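PlyP35 (Listeria phage P35, PDB 6S3Y) probably binds the Listeria cell wall through a C-terminal binding domain, directing the phage endolysin to its substrate. Local coordinates at residues I8-F22 against T128-K140. Numbering follows the deposited sequence. Where two conformers were deposited one is given.
Sequences IVIKDVGYFQDKPQF and TFYIPRYMFDIKK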
loop_
_atom_site.group_PDB
_atom_site.type_symbol
_atom_site.label_atom_id
_atom_site.label_comp_id
_atom_site.label_asym_id
_atom_site.label_seq_id
_atom_site.Cartn_x
_atom_site.Cartn_y
_atom_site.Cartn_z
ATOM N N ILE A 8 14.091 -0.918 8.296
ATOM C CA ILE A 8 12.876 -1.426 7.610
ATOM C C ILE A 8 13.168 -1.543 6.122
ATOM O O ILE A 8 14.034 -0.814 5.603
ATOM C CB ILE A 8 11.648 -0.540 7.882
ATOM C CG1 ILE A 8 11.743 0.814 7.172
ATOM C CG2 ILE A 8 11.413 -0.396 9.367
ATOM C CD1 ILE A 8 10.432 1.627 7.284
ATOM N N VAL A 9 12.427 -2.422 5.468
ATOM C CA VAL A 9 12.421 -2.537 3.991
ATOM C C VAL A 9 10.962 -2.547 3.534
ATOM O O VAL A 9 10.146 -3.321 4.079
ATOM C CB VAL A 9 13.235 -3.759 3.509
ATOM C CG1 VAL A 9 12.880 -4.996 4.274
ATOM C CG2 VAL A 9 13.094 -3.991 2.011
ATOM N N ILE A 10 10.649 -1.666 2.590
ATOM C CA ILE A 10 9.276 -1.540 2.043
ATOM C C ILE A 10 8.991 -2.842 1.267
ATOM O O ILE A 10 9.872 -3.299 0.499
ATOM C CB ILE A 10 9.124 -0.252 1.220
ATOM C CG1 ILE A 10 8.718 0.931 2.108
ATOM C CG2 ILE A 10 8.106 -0.429 0.087
ATOM C CD1 ILE A 10 9.602 1.150 3.306
ATOM N N LYS A 11 7.813 -3.416 1.476
ATOM C CA LYS A 11 7.451 -4.748 0.908
ATOM C C LYS A 11 7.426 -4.700 -0.620
ATOM O O LYS A 11 7.225 -3.609 -1.214
ATOM C CB LYS A 11 6.108 -5.241 1.438
ATOM C CG LYS A 11 6.098 -5.577 2.919
ATOM C CD LYS A 11 4.691 -5.986 3.385
ATOM C CE LYS A 11 4.704 -6.483 4.806
ATOM N NZ LYS A 11 3.346 -6.680 5.335
ATOM N N ASP A 12 7.545 -5.881 -1.221
ATOM C CA ASP A 12 7.521 -6.090 -2.689
ATOM C C ASP A 12 6.081 -6.342 -3.147
ATOM O O ASP A 12 5.886 -7.164 -4.094
ATOM C CB ASP A 12 8.425 -7.289 -3.037
ATOM C CG ASP A 12 8.755 -7.364 -4.521
ATOM O OD1 ASP A 12 9.021 -6.294 -5.122
ATOM O OD2 ASP A 12 8.679 -8.474 -5.043
ATOM N N VAL A 13 5.097 -5.651 -2.549
ATOM C CA VAL A 13 3.640 -5.939 -2.781
ATOM C C VAL A 13 2.858 -4.655 -3.094
ATOM O O VAL A 13 3.328 -3.522 -2.739
ATOM C CB VAL A 13 3.018 -6.660 -1.575
ATOM C CG1 VAL A 13 3.798 -7.928 -1.222
ATOM C CG2 VAL A 13 2.899 -5.733 -0.359
ATOM N N GLY A 14 1.715 -4.833 -3.754
ATOM C CA GLY A 14 0.590 -3.872 -3.780
ATOM C C GLY A 14 -0.452 -4.261 -2.754
ATOM O O GLY A 14 -0.585 -5.459 -2.428
ATOM N N TYR A 15 -1.217 -3.285 -2.269
ATOM C CA TYR A 15 -2.098 -3.458 -1.093
ATOM C C TYR A 15 -3.551 -3.519 -1.575
ATOM O O TYR A 15 -4.082 -2.497 -2.014
ATOM C CB TYR A 15 -1.798 -2.341 -0.087
ATOM C CG TYR A 15 -0.365 -2.387 0.353
ATOM C CD1 TYR A 15 0.047 -3.241 1.361
ATOM C CD2 TYR A 15 0.591 -1.642 -0.316
ATOM C CE1 TYR A 15 1.379 -3.324 1.714
ATOM C CE2 TYR A 15 1.934 -1.717 0.037
ATOM C CZ TYR A 15 2.324 -2.563 1.055
ATOM O OH TYR A 15 3.644 -2.670 1.395
ATOM N N PHE A 16 -4.138 -4.708 -1.529
ATOM C CA PHE A 16 -5.568 -4.947 -1.857
ATOM C C PHE A 16 -6.327 -4.959 -0.534
ATOM O O PHE A 16 -6.329 -5.996 0.163
ATOM C CB PHE A 16 -5.688 -6.230 -2.674
ATOM C CG PHE A 16 -7.029 -6.542 -3.280
ATOM C CD1 PHE A 16 -7.603 -5.700 -4.225
ATOM C CD2 PHE A 16 -7.683 -7.713 -2.951
ATOM C CE1 PHE A 16 -8.800 -6.041 -4.833
ATOM C CE2 PHE A 16 -8.889 -8.050 -3.553
ATOM C CZ PHE A 16 -9.433 -7.211 -4.491
ATOM N N GLN A 17 -6.851 -3.800 -0.142
ATOM C CA GLN A 17 -7.393 -3.557 1.226
ATOM C C GLN A 17 -8.893 -3.834 1.247
ATOM O O GLN A 17 -9.518 -3.808 0.167
ATOM C CB GLN A 17 -7.085 -2.107 1.655
ATOM C CG GLN A 17 -5.601 -1.748 1.695
ATOM C CD GLN A 17 -4.808 -2.616 2.654
ATOM O OE1 GLN A 17 -4.114 -3.561 2.247
ATOM N NE2 GLN A 17 -4.929 -2.315 3.939
ATOM N N ASP A 18 -9.471 -4.064 2.429
ATOM C CA ASP A 18 -10.923 -4.354 2.567
ATOM C C ASP A 18 -11.736 -3.067 2.381
ATOM O O ASP A 18 -12.968 -3.176 2.278
ATOM C CB ASP A 18 -11.230 -5.077 3.880
ATOM C CG ASP A 18 -10.906 -4.308 5.149
ATOM O OD1 ASP A 18 -10.233 -3.272 5.076
ATOM O OD2 ASP A 18 -11.319 -4.776 6.220
ATOM N N LYS A 19 -11.083 -1.908 2.320
ATOM C CA LYS A 19 -11.714 -0.581 2.115
ATOM C C LYS A 19 -10.827 0.240 1.213
ATOM O O LYS A 19 -9.613 0.015 1.216
ATOM C CB LYS A 19 -11.786 0.190 3.431
ATOM C CG LYS A 19 -12.516 -0.512 4.547
ATOM C CD LYS A 19 -12.260 0.064 5.894
ATOM C CE LYS A 19 -12.866 -0.818 6.956
ATOM N NZ LYS A 19 -12.704 -0.178 8.284
ATOM N N PRO A 20 -11.370 1.224 0.472
ATOM C CA PRO A 20 -10.544 2.101 -0.361
ATOM C C PRO A 20 -9.870 3.217 0.462
ATOM O O PRO A 20 -10.062 4.371 0.156
ATOM C CB PRO A 20 -11.544 2.658 -1.368
ATOM C CG PRO A 20 -12.832 2.736 -0.573
ATOM C CD PRO A 20 -12.803 1.543 0.352
ATOM N N GLN A 21 -9.080 2.830 1.460
ATOM C CA GLN A 21 -8.365 3.764 2.364
ATOM C C GLN A 21 -7.158 3.001 2.920
ATOM O O GLN A 21 -7.235 1.765 3.036
ATOM C CB GLN A 21 -9.310 4.289 3.470
ATOM C CG GLN A 21 -10.058 3.186 4.226
ATOM C CD GLN A 21 -11.213 3.552 5.147
ATOM O OE1 GLN A 21 -12.314 3.872 4.710
ATOM N NE2 GLN A 21 -10.993 3.393 6.451
ATOM N N PHE A 22 -6.081 3.716 3.252
ATOM C CA PHE A 22 -4.861 3.131 3.840
ATOM C C PHE A 22 -4.956 3.050 5.359
ATOM O O PHE A 22 -4.300 2.168 5.931
ATOM C CB PHE A 22 -3.673 3.930 3.340
ATOM C CG PHE A 22 -3.380 3.704 1.885
ATOM C CD1 PHE A 22 -2.909 2.473 1.437
ATOM C CD2 PHE A 22 -3.591 4.706 0.970
ATOM C CE1 PHE A 22 -2.621 2.285 0.105
ATOM C CE2 PHE A 22 -3.303 4.515 -0.363
ATOM C CZ PHE A 22 -2.803 3.308 -0.788
ATOM N N THR A 128 8.597 15.220 9.476
ATOM C CA THR A 128 8.374 13.792 9.771
ATOM C C THR A 128 7.298 13.278 8.805
ATOM O O THR A 128 6.245 13.948 8.692
ATOM C CB THR A 128 7.934 13.595 11.225
ATOM O OG1 THR A 128 8.880 14.280 12.042
ATOM C CG2 THR A 128 7.872 12.129 11.594
ATOM N N PHE A 129 7.547 12.146 8.154
ATOM C CA PHE A 129 6.489 11.385 7.454
ATOM C C PHE A 129 6.184 10.128 8.274
ATOM O O PHE A 129 6.966 9.760 9.175
ATOM C CB PHE A 129 6.901 11.107 6.010
ATOM C CG PHE A 129 6.904 12.325 5.136
ATOM C CD1 PHE A 129 7.913 13.278 5.248
ATOM C CD2 PHE A 129 5.873 12.557 4.220
ATOM C CE1 PHE A 129 7.888 14.422 4.471
ATOM C CE2 PHE A 129 5.876 13.683 3.410
ATOM C CZ PHE A 129 6.876 14.615 3.556
ATOM N N TYR A 130 5.028 9.518 7.996
ATOM C CA TYR A 130 4.532 8.346 8.755
ATOM C C TYR A 130 4.196 7.228 7.775
ATOM O O TYR A 130 3.641 7.506 6.690
ATOM C CB TYR A 130 3.315 8.741 9.600
ATOM C CG TYR A 130 3.621 9.848 10.574
ATOM C CD1 TYR A 130 4.280 9.583 11.763
ATOM C CD2 TYR A 130 3.273 11.157 10.281
ATOM C CE1 TYR A 130 4.596 10.605 12.644
ATOM C CE2 TYR A 130 3.594 12.191 11.151
ATOM C CZ TYR A 130 4.217 11.908 12.347
ATOM O OH TYR A 130 4.527 12.929 13.187
ATOM N N ILE A 131 4.551 6.008 8.183
ATOM C CA ILE A 131 4.273 4.759 7.425
ATOM C C ILE A 131 3.635 3.775 8.402
ATOM O O ILE A 131 4.119 3.578 9.512
ATOM C CB ILE A 131 5.545 4.228 6.733
ATOM C CG1 ILE A 131 5.213 3.049 5.810
ATOM C CG2 ILE A 131 6.636 3.896 7.739
ATOM C CD1 ILE A 131 6.388 2.581 4.942
ATOM N N PRO A 132 2.514 3.128 8.020
ATOM C CA PRO A 132 1.904 2.090 8.856
ATOM C C PRO A 132 2.693 0.772 8.782
ATOM O O PRO A 132 3.366 0.508 7.783
ATOM C CB PRO A 132 0.505 1.970 8.252
ATOM C CG PRO A 132 0.712 2.297 6.784
ATOM C CD PRO A 132 1.780 3.361 6.765
ATOM N N ARG A 133 2.576 -0.036 9.843
ATOM C CA ARG A 133 3.338 -1.290 10.038
ATOM C C ARG A 133 3.226 -2.207 8.824
ATOM O O ARG A 133 4.244 -2.854 8.469
ATOM C CB ARG A 133 2.836 -2.021 11.299
ATOM C CG ARG A 133 3.641 -3.253 11.663
ATOM C CD ARG A 133 5.116 -2.967 11.891
ATOM N NE ARG A 133 5.885 -4.187 12.106
ATOM C CZ ARG A 133 6.304 -4.983 11.132
ATOM N NH1 ARG A 133 6.103 -4.681 9.859
ATOM N NH2 ARG A 133 6.936 -6.091 11.458
ATOM N N TYR A 134 2.061 -2.260 8.183
ATOM C CA TYR A 134 1.747 -3.294 7.159
ATOM C C TYR A 134 2.493 -3.034 5.855
ATOM O O TYR A 134 2.465 -3.888 4.985
ATOM C CB TYR A 134 0.223 -3.454 6.952
ATOM C CG TYR A 134 -0.488 -2.312 6.280
ATOM C CD1 TYR A 134 -0.537 -2.212 4.904
ATOM C CD2 TYR A 134 -1.208 -1.375 7.012
ATOM C CE1 TYR A 134 -1.214 -1.181 4.270
ATOM C CE2 TYR A 134 -1.901 -0.350 6.389
ATOM C CZ TYR A 134 -1.886 -0.236 5.020
ATOM O OH TYR A 134 -2.588 0.765 4.405
HETATM N N MSE A 135 3.184 -1.899 5.715
HETATM C CA MSE A 135 3.834 -1.598 4.441
HETATM C C MSE A 135 5.324 -1.957 4.435
HETATM O O MSE A 135 5.980 -1.750 3.407
HETATM C CB MSE A 135 3.650 -0.130 4.058
HETATM C CG MSE A 135 2.216 0.207 3.735
HETATM SE SE MSE A 135 1.999 2.013 3.075
HETATM C CE MSE A 135 0.507 1.793 1.918
ATOM N N PHE A 136 5.844 -2.509 5.531
ATOM C CA PHE A 136 7.270 -2.815 5.564
ATOM C C PHE A 136 7.550 -4.092 6.379
ATOM O O PHE A 136 6.711 -4.541 7.192
ATOM C CB PHE A 136 8.072 -1.634 6.140
ATOM C CG PHE A 136 7.781 -1.271 7.577
ATOM C CD1 PHE A 136 8.391 -1.944 8.622
ATOM C CD2 PHE A 136 6.928 -0.219 7.884
ATOM C CE1 PHE A 136 8.137 -1.578 9.943
ATOM C CE2 PHE A 136 6.680 0.139 9.205
ATOM C CZ PHE A 136 7.269 -0.536 10.241
ATOM N N ASP A 137 8.752 -4.634 6.176
ATOM C CA ASP A 137 9.322 -5.738 6.992
ATOM C C ASP A 137 10.503 -5.213 7.825
ATOM O O ASP A 137 11.154 -4.241 7.424
ATOM C CB ASP A 137 9.730 -6.902 6.096
ATOM C CG ASP A 137 8.551 -7.684 5.525
ATOM O OD1 ASP A 137 7.526 -7.874 6.264
ATOM O OD2 ASP A 137 8.660 -8.085 4.361
ATOM N N ILE A 138 10.758 -5.873 8.935
ATOM C CA ILE A 138 11.928 -5.698 9.814
ATOM C C ILE A 138 12.795 -6.952 9.646
ATOM O O ILE A 138 12.323 -8.060 10.048
ATOM C CB ILE A 138 11.475 -5.500 11.270
ATOM C CG1 ILE A 138 10.504 -4.310 11.431
ATOM C CG2 ILE A 138 12.701 -5.422 12.182
ATOM C CD1 ILE A 138 9.833 -4.287 12.761
ATOM N N LYS A 139 13.988 -6.802 9.070
ATOM C CA LYS A 139 14.927 -7.923 8.779
ATOM C C LYS A 139 15.376 -8.634 10.070
ATOM O O LYS A 139 15.824 -7.912 10.965
ATOM C CB LYS A 139 16.144 -7.377 8.033
ATOM C CG LYS A 139 17.212 -8.417 7.724
ATOM C CD LYS A 139 18.247 -7.936 6.733
ATOM C CE LYS A 139 19.657 -8.340 7.102
ATOM N NZ LYS A 139 20.522 -8.460 5.897
ATOM N N LYS A 140 15.265 -9.981 10.133
ATOM C CA LYS A 140 15.767 -10.842 11.244
ATOM C C LYS A 140 17.164 -11.361 10.896
ATOM O O LYS A 140 17.997 -10.653 10.368
ATOM C CB LYS A 140 14.907 -12.085 11.509
ATOM C CG LYS A 140 13.417 -11.985 11.196
ATOM C CD LYS A 140 12.511 -12.577 12.252
ATOM C CE LYS A 140 11.129 -11.962 12.240
ATOM N NZ LYS A 140 11.144 -10.479 12.342
#
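Tyr134 turns the edge of its ring toward the face of Tyr15 in an offset edge-to-face pair, planes at 70° and centroids 5.5 Å apart. A tyrosine suits this place because its hydroxyl reaches beyond the ring: Tyr134 OH donates to Phe22 O at 2.7 Å, in the carbonyl plane and on a lone pair. The Gln17 amide, itself hydrogen-bonded to Ser27 and Ser25, runs nearly parallel to the Tyr134 ring. Met135, present as selenomethionine, has an unbranched apolar chain that lays CG over a Tyr15 face, 4.2 Å from the centroid, and carries CE to Phe22 CD1 at 3.5 Å. The 3-10 turn 133-135 holding these two side chains leads into strand 136-137, which pairs antiparallel with strand 6-17, consistent with two SH3-like cell-wall-binding repeats sharing a sheet. Val9 and Asp137 form the hydrogen-bonded pair, Val9 N to Asp137 O (3.0 Å) and Asp137 N to Val9 O (2.8 Å). CG of Phe136 lies between its backbone N and carbonyl carbon (chi1 63°), turning one face of this flat, buried ring to branched Ile8, whose CD1 makes a CH-pi contact. Long, extended Lys11 hydrogen-bonds through NZ to Tyr134 O at 2.9 Å, from above the carbonyl plane, and to Gln30 OE1.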